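Local atomic coordinates of putative alpha-galactosidase/melibiase (Bacteroides fragilis, PDB entry 4OGZ), a protein that probably hydrolyses terminal, non-reducing alpha-D-galactose residues of alpha-D-galactosides, as a member of glycosyl hydrolase family 27. Residues P148-D153 and E203-D208; L321-G326 and Q373-K378; R441-D444 and S449-A452. All coordinates share one frame; numbering follows the deposited sequence.

Contact 1: residues P148-D153 and E203-D208; sequences PERGAD and EIDARD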
ATOM      1  N   PRO A 148     -18.323   9.040 -19.644  1.00 22.50           N
ATOM      2  CA  PRO A 148     -18.576   7.763 -20.301  1.00 24.07           C
ATOM      3  C   PRO A 148     -17.942   7.629 -21.700  1.00 27.13           C
ATOM      4  O   PRO A 148     -17.405   6.563 -22.009  1.00 30.63           O
ATOM      5  CB  PRO A 148     -20.126   7.686 -20.376  1.00 25.54           C
ATOM      6  CG  PRO A 148     -20.623   8.647 -19.350  1.00 24.18           C
ATOM      7  CD  PRO A 148     -19.581   9.737 -19.273  1.00 23.96           C
ATOM      8  N   GLU A 149     -17.942   8.690 -22.503  1.00 28.56           N
ATOM      9  CA  GLU A 149     -17.440   8.564 -23.868  1.00 30.81           C
ATOM     10  C   GLU A 149     -16.072   9.241 -24.052  1.00 24.65           C
ATOM     11  O   GLU A 149     -15.805  10.304 -23.514  1.00 25.45           O
ATOM     12  CB  GLU A 149     -18.448   9.106 -24.891  1.00 33.19           C
ATOM     13  CG  GLU A 149     -19.818   8.409 -24.896  1.00 48.82           C
ATOM     14  CD  GLU A 149     -19.767   6.895 -25.122  1.00 58.68           C
ATOM     15  OE1 GLU A 149     -18.848   6.406 -25.816  1.00 53.58           O
ATOM     16  OE2 GLU A 149     -20.653   6.168 -24.599  1.00 74.05           O
ATOM     17  N   ARG A 150     -15.218   8.614 -24.835  1.00 23.49           N
ATOM     18  CA  ARG A 150     -13.989   9.254 -25.316  1.00 23.70           C
ATOM     19  C   ARG A 150     -14.302  10.531 -26.069  1.00 24.45           C
ATOM     20  O   ARG A 150     -15.347  10.648 -26.698  1.00 25.64           O
ATOM     21  CB  ARG A 150     -13.214   8.297 -26.219  1.00 27.86           C
ATOM     22  CG  ARG A 150     -11.767   8.736 -26.506  1.00 26.32           C
ATOM     23  CD  ARG A 150     -10.935   7.584 -27.070  1.00 27.52           C
ATOM     24  NE  ARG A 150     -10.537   6.653 -26.013  1.00 25.11           N
ATOM     25  CZ  ARG A 150      -9.537   6.861 -25.151  1.00 21.51           C
ATOM     26  NH1 ARG A 150      -8.829   7.984 -25.190  1.00 20.33           N
ATOM     27  NH2 ARG A 150      -9.259   5.950 -24.230  1.00 20.88           N
ATOM     28  N   GLY A 151     -13.453  11.534 -25.939  1.00 25.94           N
ATOM     29  CA  GLY A 151     -13.634  12.794 -26.661  1.00 26.06           C
ATOM     30  C   GLY A 151     -13.553  12.640 -28.174  1.00 28.23           C
ATOM     31  O   GLY A 151     -13.008  11.675 -28.668  1.00 28.88           O
ATOM     32  N   ALA A 152     -14.155  13.583 -28.900  1.00 34.14           N
ATOM     33  CA  ALA A 152     -14.135  13.585 -30.363  1.00 30.05           C
ATOM     34  C   ALA A 152     -12.720  13.709 -30.866  1.00 30.51           C
ATOM     35  O   ALA A 152     -12.413  13.228 -31.924  1.00 36.26           O
ATOM     36  CB  ALA A 152     -14.953  14.739 -30.906  1.00 31.85           C
ATOM     37  N   ASP A 153     -11.859  14.343 -30.088  1.00 33.07           N
ATOM     38  CA  ASP A 153     -10.426  14.423 -30.415  1.00 31.85           C
ATOM     39  C   ASP A 153      -9.640  13.157 -30.084  1.00 28.50           C
ATOM     40  O   ASP A 153      -8.428  13.145 -30.225  1.00 34.70           O
ATOM     41  CB  ASP A 153      -9.814  15.600 -29.662  1.00 32.77           C
ATOM     42  CG  ASP A 153      -9.902  15.448 -28.127  1.00 35.34           C
ATOM     43  OD1 ASP A 153     -10.592  14.542 -27.588  1.00 33.15           O
ATOM     44  OD2 ASP A 153      -9.265  16.272 -27.451  1.00 41.71           O
ATOM     45  N   GLU A 203      -1.444   4.494 -25.622  1.00 24.08           N
ATOM     46  CA  GLU A 203      -0.301   5.398 -25.735  1.00 27.53           C
ATOM     47  C   GLU A 203      -0.795   6.789 -25.490  1.00 25.41           C
ATOM     48  O   GLU A 203      -0.170   7.545 -24.767  1.00 29.67           O
ATOM     49  CB  GLU A 203       0.382   5.353 -27.110  1.00 30.70           C
ATOM     50  CG  GLU A 203       1.257   4.148 -27.372  1.00 39.27           C
ATOM     51  CD  GLU A 203       0.457   2.871 -27.623  1.00 58.22           C
ATOM     52  OE1 GLU A 203      -0.774   2.951 -27.880  1.00 54.33           O
ATOM     53  OE2 GLU A 203       1.067   1.778 -27.545  1.00 72.94           O
ATOM     54  N   ILE A 204      -1.925   7.126 -26.099  1.00 25.20           N
ATOM     55  CA  ILE A 204      -2.491   8.458 -25.921  1.00 24.02           C
ATOM     56  C   ILE A 204      -2.973   8.677 -24.469  1.00 19.74           C
ATOM     57  O   ILE A 204      -2.710   9.732 -23.900  1.00 16.07           O
ATOM     58  CB  ILE A 204      -3.560   8.801 -26.972  1.00 27.61           C
ATOM     59  CG1 ILE A 204      -3.772  10.328 -27.049  1.00 33.73           C
ATOM     60  CG2 ILE A 204      -4.855   8.106 -26.680  1.00 29.92           C
ATOM     61  CD1 ILE A 204      -3.073  11.008 -28.221  1.00 45.35           C
ATOM     62  N   ASP A 205      -3.573   7.669 -23.830  1.00 18.21           N
ATOM     63  CA  ASP A 205      -3.959   7.836 -22.423  1.00 16.67           C
ATOM     64  C   ASP A 205      -2.728   7.921 -21.482  1.00 16.32           C
ATOM     65  O   ASP A 205      -2.678   8.744 -20.590  1.00 15.20           O
ATOM     66  CB  ASP A 205      -4.914   6.734 -21.998  1.00 16.25           C
ATOM     67  CG  ASP A 205      -6.265   6.802 -22.702  1.00 16.55           C
ATOM     68  OD1 ASP A 205      -6.537   7.725 -23.496  1.00 17.41           O
ATOM     69  OD2 ASP A 205      -7.074   5.889 -22.487  1.00 17.37           O
ATOM     70  N   ALA A 206      -1.706   7.098 -21.717  1.00 17.91           N
ATOM     71  CA  ALA A 206      -0.525   7.137 -20.881  1.00 16.88           C
ATOM     72  C   ALA A 206       0.176   8.486 -20.982  1.00 16.46           C
ATOM     73  O   ALA A 206       0.676   9.009 -19.995  1.00 15.61           O
ATOM     74  CB  ALA A 206       0.430   6.026 -21.269  1.00 18.67           C
ATOM     75  N   ARG A 207       0.218   9.045 -22.184  1.00 20.38           N
ATOM     76  CA  ARG A 207       0.794  10.379 -22.387  1.00 22.37           C
ATOM     77  C   ARG A 207      -0.002  11.422 -21.612  1.00 21.97           C
ATOM     78  O   ARG A 207       0.571  12.258 -20.933  1.00 24.63           O
ATOM     79  CB  ARG A 207       0.835  10.744 -23.880  1.00 27.12           C
ATOM     80  CG  ARG A 207       1.024  12.232 -24.203  1.00 40.83           C
ATOM     81  CD  ARG A 207       1.982  12.516 -25.367  1.00 50.68           C
ATOM     82  NE  ARG A 207       1.476  12.056 -26.652  1.00 61.68           N
ATOM     83  CZ  ARG A 207       1.780  10.894 -27.236  1.00 64.53           C
ATOM     84  NH1 ARG A 207       2.607  10.022 -26.667  1.00 63.76           N
ATOM     85  NH2 ARG A 207       1.241  10.596 -28.413  1.00 61.83           N
ATOM     86  N   ASP A 208      -1.320  11.365 -21.706  1.00 18.47           N
ATOM     87  CA  ASP A 208      -2.149  12.276 -20.952  1.00 17.38           C
ATOM     88  C   ASP A 208      -1.861  12.128 -19.456  1.00 16.13           C
ATOM     89  O   ASP A 208      -1.623  13.103 -18.768  1.00 16.97           O
ATOM     90  CB  ASP A 208      -3.636  12.033 -21.261  1.00 20.56           C
ATOM     91  CG  ASP A 208      -4.065  12.656 -22.590  1.00 25.02           C
ATOM     92  OD1 ASP A 208      -3.211  13.312 -23.228  1.00 23.94           O
ATOM     93  OD2 ASP A 208      -5.263  12.526 -22.980  1.00 27.21           O
TER
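With chi1 at -166° the R150 chain runs out from its backbone toward D205, and a bend at chi3 turns the guanidinium to face the carboxylate; the aspartate, with CG beside the backbone N and anti to the carbonyl carbon, sends its carboxylate from the opposite direction. The meeting is an end-on, bidentate salt bridge. NH1 of R150 lies 2.9 Å from OD1 of D205, and NH2 of R150 lies 2.8 Å from OD2 of D205, the latter bond having an N-H...O angle of 164°. Both oxygens use their syn lone pairs, both lie near the guanidinium plane, and the two flat groups are only 18° apart, so the pairing resists rotation of either group. CG2 of I204 comes obliquely to 4.2 Å from NH1 of R150, a van der Waals contact.

Further bonds fix each partner: NH1 to G154 O ties the arginine back to its own loop, NH2 to G197 O and a cation-pi contact with Y201 tie it to the lead-in of the helix, and OD2 of D205 takes a hydrogen bond from S198 OG. D205 lies in the first turn of helix 202-211, where the positive end of the helix dipole may also favour its negative charge. In topology this is a salt bridge between successive beta-alpha units of a TIM barrel, joining the loop after strand 138-140 to the helix that follows strand 180-186.

Contact 2: residues L321-G326 and Q373-K378; sequences LVVGIG and QILLNK
V322 to I325 form a type II beta turn, closed by I325 N to V322 O at 3.2 Å, which presents V323 to the last turn of helix 369-375 with the CA atoms of V323 and L375 7.8 Å apart. G324 takes the third place of the turn at a positive phi of 91°. The side chains of V323 and L375 then reach toward each other tip to tip. CG1 of V323, placed anti to its backbone N (chi1 177°), does most of the touching: it lies 3.7 Å from CD2 of L375 and, on the neighbouring residue, 4.1 Å from CG2 of I374. CD2 of L375 also receives CD1 of L321 at 4.2 Å. With no hydrogen bond across the segments, the evidence is for purely apolar contact among four buried side chains.

Within the TIM barrel, the turn belongs to the loop leaving strand 315-317, while the helix follows strand 358-360, the eighth of the barrel strands. Helix 341-353 packs beside both: H347 touches L321 and V323, and F348 touches I374. At the contact itself L375 O is bonded by Y136 OH; beyond it, N377 caps the next helix through OD1 to L380 N while its ND2 bonds to V445 O.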
ATOM      1  N   LEU A 321      -7.673  -2.000   1.932  1.00 22.98           N
ATOM      2  CA  LEU A 321      -8.065  -2.158   3.330  1.00 21.23           C
ATOM      3  C   LEU A 321      -9.495  -1.709   3.567  1.00 21.49           C
ATOM      4  O   LEU A 321      -9.969  -0.760   2.940  1.00 21.60           O
ATOM      5  CB  LEU A 321      -7.174  -1.355   4.247  1.00 20.85           C
ATOM      6  CG  LEU A 321      -5.699  -1.741   4.221  1.00 24.43           C
ATOM      7  CD1 LEU A 321      -4.875  -0.703   4.956  1.00 24.88           C
ATOM      8  CD2 LEU A 321      -5.536  -3.113   4.847  1.00 26.08           C
ATOM      9  N   VAL A 322     -10.186  -2.440   4.449  1.00 21.36           N
ATOM     10  CA  VAL A 322     -11.562  -2.128   4.832  1.00 18.46           C
ATOM     11  C   VAL A 322     -11.655  -1.732   6.307  1.00 19.08           C
ATOM     12  O   VAL A 322     -12.753  -1.484   6.834  1.00 20.54           O
ATOM     13  CB  VAL A 322     -12.535  -3.298   4.499  1.00 17.94           C
ATOM     14  CG1 VAL A 322     -12.655  -3.466   2.989  1.00 15.33           C
ATOM     15  CG2 VAL A 322     -12.114  -4.598   5.185  1.00 19.08           C
ATOM     16  N   VAL A 323     -10.494  -1.600   6.940  1.00 21.69           N
ATOM     17  CA  VAL A 323     -10.337  -1.044   8.284  1.00 22.83           C
ATOM     18  C   VAL A 323     -11.104   0.268   8.377  1.00 26.79           C
ATOM     19  O   VAL A 323     -10.896   1.157   7.546  1.00 31.16           O
ATOM     20  CB  VAL A 323      -8.837  -0.753   8.607  1.00 20.81           C
ATOM     21  CG1 VAL A 323      -8.663  -0.114   9.977  1.00 22.19           C
ATOM     22  CG2 VAL A 323      -8.000  -2.017   8.520  1.00 20.77           C
ATOM     23  N   GLY A 324     -12.021   0.362   9.332  1.00 24.92           N
ATOM     24  CA  GLY A 324     -12.658   1.632   9.640  1.00 26.10           C
ATOM     25  C   GLY A 324     -13.937   1.929   8.878  1.00 29.65           C
ATOM     26  O   GLY A 324     -14.495   3.008   9.003  1.00 27.32           O
ATOM     27  N   ILE A 325     -14.414   0.988   8.085  1.00 32.33           N
ATOM     28  CA  ILE A 325     -15.595   1.248   7.279  1.00 34.17           C
ATOM     29  C   ILE A 325     -16.858   0.961   8.110  1.00 37.39           C
ATOM     30  O   ILE A 325     -17.822   1.697   8.002  1.00 39.99           O
ATOM     31  CB  ILE A 325     -15.554   0.459   5.957  1.00 31.20           C
ATOM     32  CG1 ILE A 325     -14.399   1.004   5.116  1.00 34.77           C
ATOM     33  CG2 ILE A 325     -16.878   0.540   5.215  1.00 36.75           C
ATOM     34  CD1 ILE A 325     -14.246   0.323   3.778  1.00 35.58           C
ATOM     35  N   GLY A 326     -16.813  -0.073   8.955  1.00 50.19           N
ATOM     36  CA  GLY A 326     -17.925  -0.437   9.847  1.00 54.55           C
ATOM     37  C   GLY A 326     -19.270  -0.510   9.146  1.00 59.89           C
ATOM     38  O   GLY A 326     -20.268  -0.012   9.667  1.00 77.21           O
ATOM     39  N   GLN A 373      -5.820   3.515  16.046  1.00 24.00           N
ATOM     40  CA  GLN A 373      -5.000   2.581  16.777  1.00 26.21           C
ATOM     41  C   GLN A 373      -4.490   1.482  15.869  1.00 26.68           C
ATOM     42  O   GLN A 373      -3.500   0.856  16.187  1.00 20.92           O
ATOM     43  CB  GLN A 373      -5.795   1.912  17.885  1.00 29.07           C
ATOM     44  CG  GLN A 373      -5.011   0.997  18.809  1.00 39.36           C
ATOM     45  CD  GLN A 373      -4.078   1.743  19.751  1.00 49.35           C
ATOM     46  OE1 GLN A 373      -4.183   2.958  19.930  1.00 50.70           O
ATOM     47  NE2 GLN A 373      -3.163   1.006  20.374  1.00 55.63           N
ATOM     48  N   ILE A 374      -5.243   1.146  14.829  1.00 26.07           N
ATOM     49  CA  ILE A 374      -4.820   0.089  13.914  1.00 24.14           C
ATOM     50  C   ILE A 374      -3.926   0.674  12.813  1.00 24.02           C
ATOM     51  O   ILE A 374      -2.780   0.257  12.647  1.00 15.53           O
ATOM     52  CB  ILE A 374      -6.036  -0.617  13.302  1.00 25.33           C
ATOM     53  CG1 ILE A 374      -6.821  -1.362  14.413  1.00 24.28           C
ATOM     54  CG2 ILE A 374      -5.589  -1.557  12.200  1.00 24.80           C
ATOM     55  CD1 ILE A 374      -8.231  -1.758  14.031  1.00 24.31           C
ATOM     56  N   LEU A 375      -4.448   1.670  12.102  1.00 21.54           N
ATOM     57  CA  LEU A 375      -3.771   2.211  10.913  1.00 21.35           C
ATOM     58  C   LEU A 375      -2.486   2.993  11.213  1.00 21.45           C
ATOM     59  O   LEU A 375      -1.697   3.235  10.314  1.00 20.96           O
ATOM     60  CB  LEU A 375      -4.726   3.132  10.157  1.00 22.60           C
ATOM     61  CG  LEU A 375      -5.941   2.466   9.533  1.00 24.61           C
ATOM     62  CD1 LEU A 375      -6.726   3.518   8.771  1.00 23.52           C
ATOM     63  CD2 LEU A 375      -5.580   1.327   8.597  1.00 25.51           C
ATOM     64  N   LEU A 376      -2.331   3.461  12.451  1.00 19.27           N
ATOM     65  CA  LEU A 376      -1.132   4.159  12.840  1.00 20.92           C
ATOM     66  C   LEU A 376      -0.199   3.261  13.670  1.00 19.74           C
ATOM     67  O   LEU A 376       0.603   3.778  14.411  1.00 22.22           O
ATOM     68  CB  LEU A 376      -1.476   5.465  13.600  1.00 23.11           C
ATOM     69  CG  LEU A 376      -2.317   6.522  12.847  1.00 26.50           C
ATOM     70  CD1 LEU A 376      -2.470   7.750  13.732  1.00 32.02           C
ATOM     71  CD2 LEU A 376      -1.741   6.948  11.509  1.00 27.87           C
ATOM     72  N   ASN A 377      -0.296   1.938  13.560  1.00 17.01           N
ATOM     73  CA  ASN A 377       0.584   1.069  14.314  1.00 15.98           C
ATOM     74  C   ASN A 377       1.912   1.035  13.577  1.00 16.96           C
ATOM     75  O   ASN A 377       2.036   0.352  12.570  1.00 14.29           O
ATOM     76  CB  ASN A 377       0.047  -0.351  14.476  1.00 15.77           C
ATOM     77  CG  ASN A 377       0.925  -1.205  15.382  1.00 16.70           C
ATOM     78  OD1 ASN A 377       2.167  -1.239  15.217  1.00 21.76           O
ATOM     79  ND2 ASN A 377       0.312  -1.955  16.284  1.00 16.76           N
ATOM     80  N   LYS A 378       2.848   1.816  14.078  1.00 17.91           N
ATOM     81  CA  LYS A 378       4.161   2.016  13.460  1.00 20.60           C
ATOM     82  C   LYS A 378       4.940   0.719  13.302  1.00 19.02           C
ATOM     83  O   LYS A 378       5.780   0.590  12.374  1.00 20.43           O
ATOM     84  CB  LYS A 378       4.914   2.996  14.355  1.00 24.76           C
ATOM     85  CG  LYS A 378       6.398   3.158  14.145  1.00 39.69           C
ATOM     86  CD  LYS A 378       6.959   3.951  15.332  1.00 48.77           C
ATOM     87  CE  LYS A 378       8.256   4.668  15.000  1.00 49.62           C
ATOM     88  NZ  LYS A 378       8.244   6.098  15.428  1.00 56.46           N
TER

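Contact 3: residues R441-D444 and S449-A452; sequences RVYD and SLVA
The carbonyl oxygen of V442 is approached by two residues opposite: V451 N donates a nearly straight hydrogen bond to it (2.8 Å, 174° at the hydrogen), and CA of L450 adds a weaker CA-H...O contact to V442 O at 3.5 Å. Farther along, D444 and S449 form an antiparallel hydrogen-bonded pair, with D444 N 2.7 Å from S449 O and S449 N 3.1 Å from D444 O. Y443 and L450 between them are a non-hydrogen-bonded pair. Toward V451 the ladder opens: V442 N bonds to water 1 at 2.9 Å, but the water's approach to V451 O is too short to be sound, so a solvent bridge is only probable.

On the face bearing Y443 and L450, CD2 of L450 lies over one face of the R441 guanidinium, offset toward its rim and 3.9 Å from NH1 of R441. The Y443 ring, swung out by a chi1 of 178°, brings CE1 to 3.6 Å from S449 N. Elsewhere, V442 and V451 cross obliquely, CG1 of V442 meeting CB of V451 at 3.8 Å, and CG2 of V451 also meets CB of D444.

This hairpin ends the sheet of the C-terminal beta sandwich: strand 449-450 is outermost, and 442-444 pairs with 467-472. F470 and W458 pack against V442 and V451, D444 OD1 is bound by the turn at I446 N and E447 N, and Y443 OH bonds D379 in helix 378-384.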
ATOM      1  N   ARG A 441      14.126 -13.384  22.849  1.00 26.70           N
ATOM      2  CA  ARG A 441      13.658 -12.046  22.975  1.00 26.36           C
ATOM      3  C   ARG A 441      12.441 -11.859  22.080  1.00 26.32           C
ATOM      4  O   ARG A 441      12.530 -11.996  20.858  1.00 23.30           O
ATOM      5  CB  ARG A 441      14.763 -11.081  22.570  1.00 35.38           C
ATOM      6  CG  ARG A 441      14.454  -9.654  22.957  1.00 40.43           C
ATOM      7  CD  ARG A 441      15.558  -8.716  22.516  1.00 56.67           C
ATOM      8  NE  ARG A 441      15.425  -7.404  23.152  1.00 69.81           N
ATOM      9  CZ  ARG A 441      14.642  -6.413  22.725  1.00 62.97           C
ATOM     10  NH1 ARG A 441      13.892  -6.548  21.634  1.00 56.26           N
ATOM     11  NH2 ARG A 441      14.613  -5.273  23.402  1.00 64.68           N
ATOM     12  N   VAL A 442      11.300 -11.546  22.689  1.00 23.30           N
ATOM     13  CA  VAL A 442      10.045 -11.535  21.965  1.00 24.51           C
ATOM     14  C   VAL A 442       9.324 -10.240  22.260  1.00 25.62           C
ATOM     15  O   VAL A 442       9.143  -9.878  23.418  1.00 28.58           O
ATOM     16  CB  VAL A 442       9.169 -12.747  22.333  1.00 26.83           C
ATOM     17  CG1 VAL A 442       7.800 -12.659  21.648  1.00 28.12           C
ATOM     18  CG2 VAL A 442       9.888 -14.038  21.953  1.00 26.12           C
ATOM     19  N   TYR A 443       8.967  -9.519  21.202  1.00 23.10           N
ATOM     20  CA  TYR A 443       8.321  -8.230  21.319  1.00 23.29           C
ATOM     21  C   TYR A 443       6.889  -8.337  20.785  1.00 21.50           C
ATOM     22  O   TYR A 443       6.663  -8.813  19.675  1.00 22.25           O
ATOM     23  CB  TYR A 443       9.140  -7.201  20.549  1.00 25.83           C
ATOM     24  CG  TYR A 443       8.557  -5.816  20.543  1.00 30.78           C
ATOM     25  CD1 TYR A 443       8.700  -4.977  21.645  1.00 32.99           C
ATOM     26  CD2 TYR A 443       7.861  -5.343  19.430  1.00 31.61           C
ATOM     27  CE1 TYR A 443       8.157  -3.708  21.649  1.00 40.33           C
ATOM     28  CE2 TYR A 443       7.327  -4.069  19.421  1.00 43.59           C
ATOM     29  CZ  TYR A 443       7.469  -3.261  20.539  1.00 45.04           C
ATOM     30  OH  TYR A 443       6.925  -2.002  20.523  1.00 45.13           O
ATOM     31  N   ASP A 444       5.933  -7.927  21.590  1.00 21.97           N
ATOM     32  CA  ASP A 444       4.508  -7.940  21.211  1.00 23.22           C
ATOM     33  C   ASP A 444       4.192  -6.620  20.513  1.00 23.11           C
ATOM     34  O   ASP A 444       4.194  -5.567  21.118  1.00 23.37           O
ATOM     35  CB  ASP A 444       3.636  -8.180  22.429  1.00 25.12           C
ATOM     36  CG  ASP A 444       2.167  -8.296  22.092  1.00 26.76           C
ATOM     37  OD1 ASP A 444       1.677  -7.603  21.174  1.00 25.00           O
ATOM     38  OD2 ASP A 444       1.500  -9.091  22.769  1.00 29.45           O
ATOM     39  N   SER A 449       5.155  -4.037  23.626  1.00 35.77           N
ATOM     40  CA  SER A 449       5.951  -4.386  24.816  1.00 39.04           C
ATOM     41  C   SER A 449       6.623  -5.735  24.714  1.00 36.13           C
ATOM     42  O   SER A 449       6.195  -6.586  23.946  1.00 36.71           O
ATOM     43  CB  SER A 449       5.053  -4.421  26.030  1.00 47.06           C
ATOM     44  OG  SER A 449       3.985  -5.302  25.767  1.00 58.67           O
ATOM     45  N   LEU A 450       7.652  -5.937  25.530  1.00 34.09           N
ATOM     46  CA  LEU A 450       8.358  -7.201  25.584  1.00 34.13           C
ATOM     47  C   LEU A 450       7.478  -8.239  26.212  1.00 31.57           C
ATOM     48  O   LEU A 450       6.769  -7.962  27.155  1.00 36.94           O
ATOM     49  CB  LEU A 450       9.666  -7.105  26.378  1.00 35.54           C
ATOM     50  CG  LEU A 450      10.876  -6.536  25.653  1.00 39.47           C
ATOM     51  CD1 LEU A 450      12.085  -6.597  26.578  1.00 43.51           C
ATOM     52  CD2 LEU A 450      11.173  -7.268  24.358  1.00 42.87           C
ATOM     53  N   VAL A 451       7.524  -9.436  25.656  1.00 31.06           N
ATOM     54  CA  VAL A 451       6.836 -10.600  26.183  1.00 29.17           C
ATOM     55  C   VAL A 451       7.743 -11.207  27.234  1.00 28.64           C
ATOM     56  O   VAL A 451       8.952 -11.357  26.990  1.00 26.52           O
ATOM     57  CB  VAL A 451       6.533 -11.598  25.032  1.00 28.43           C
ATOM     58  CG1 VAL A 451       6.148 -12.975  25.550  1.00 30.46           C
ATOM     59  CG2 VAL A 451       5.442 -11.049  24.140  1.00 32.77           C
ATOM     60  N   ALA A 452       7.184 -11.555  28.388  1.00 27.13           N
ATOM     61  CA  ALA A 452       7.981 -12.132  29.464  1.00 30.86           C
ATOM     62  C   ALA A 452       7.692 -13.619  29.677  1.00 30.36           C
ATOM     63  O   ALA A 452       7.948 -14.165  30.745  1.00 31.97           O
ATOM     64  CB  ALA A 452       7.785 -11.337  30.753  1.00 33.11           C
TER
HETATM   65  O   HOH W   1      11.041 -11.758  25.619  1.00 19.41           O

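Overall arrangement
After the N-terminal Ig-like region, the chain enters the barrel domain, where contact 1 closes a loop of 49 intervening residues between successive beta-alpha units. Contact 2 closes a second loop, of 46 residues, joining the loop that follows the seventh strand to the helix after the eighth strand. Contact 3 closes a short hairpin in the C-terminal sandwich. The three are in series: none encloses or crosses another. Contacts 1 and 3 lie on opposite sides of the chain's centre, their own centres 55 Å apart. Contacts 2 and 3 approach to about 7 Å between nearest atoms without touching, where barrel and sandwich meet.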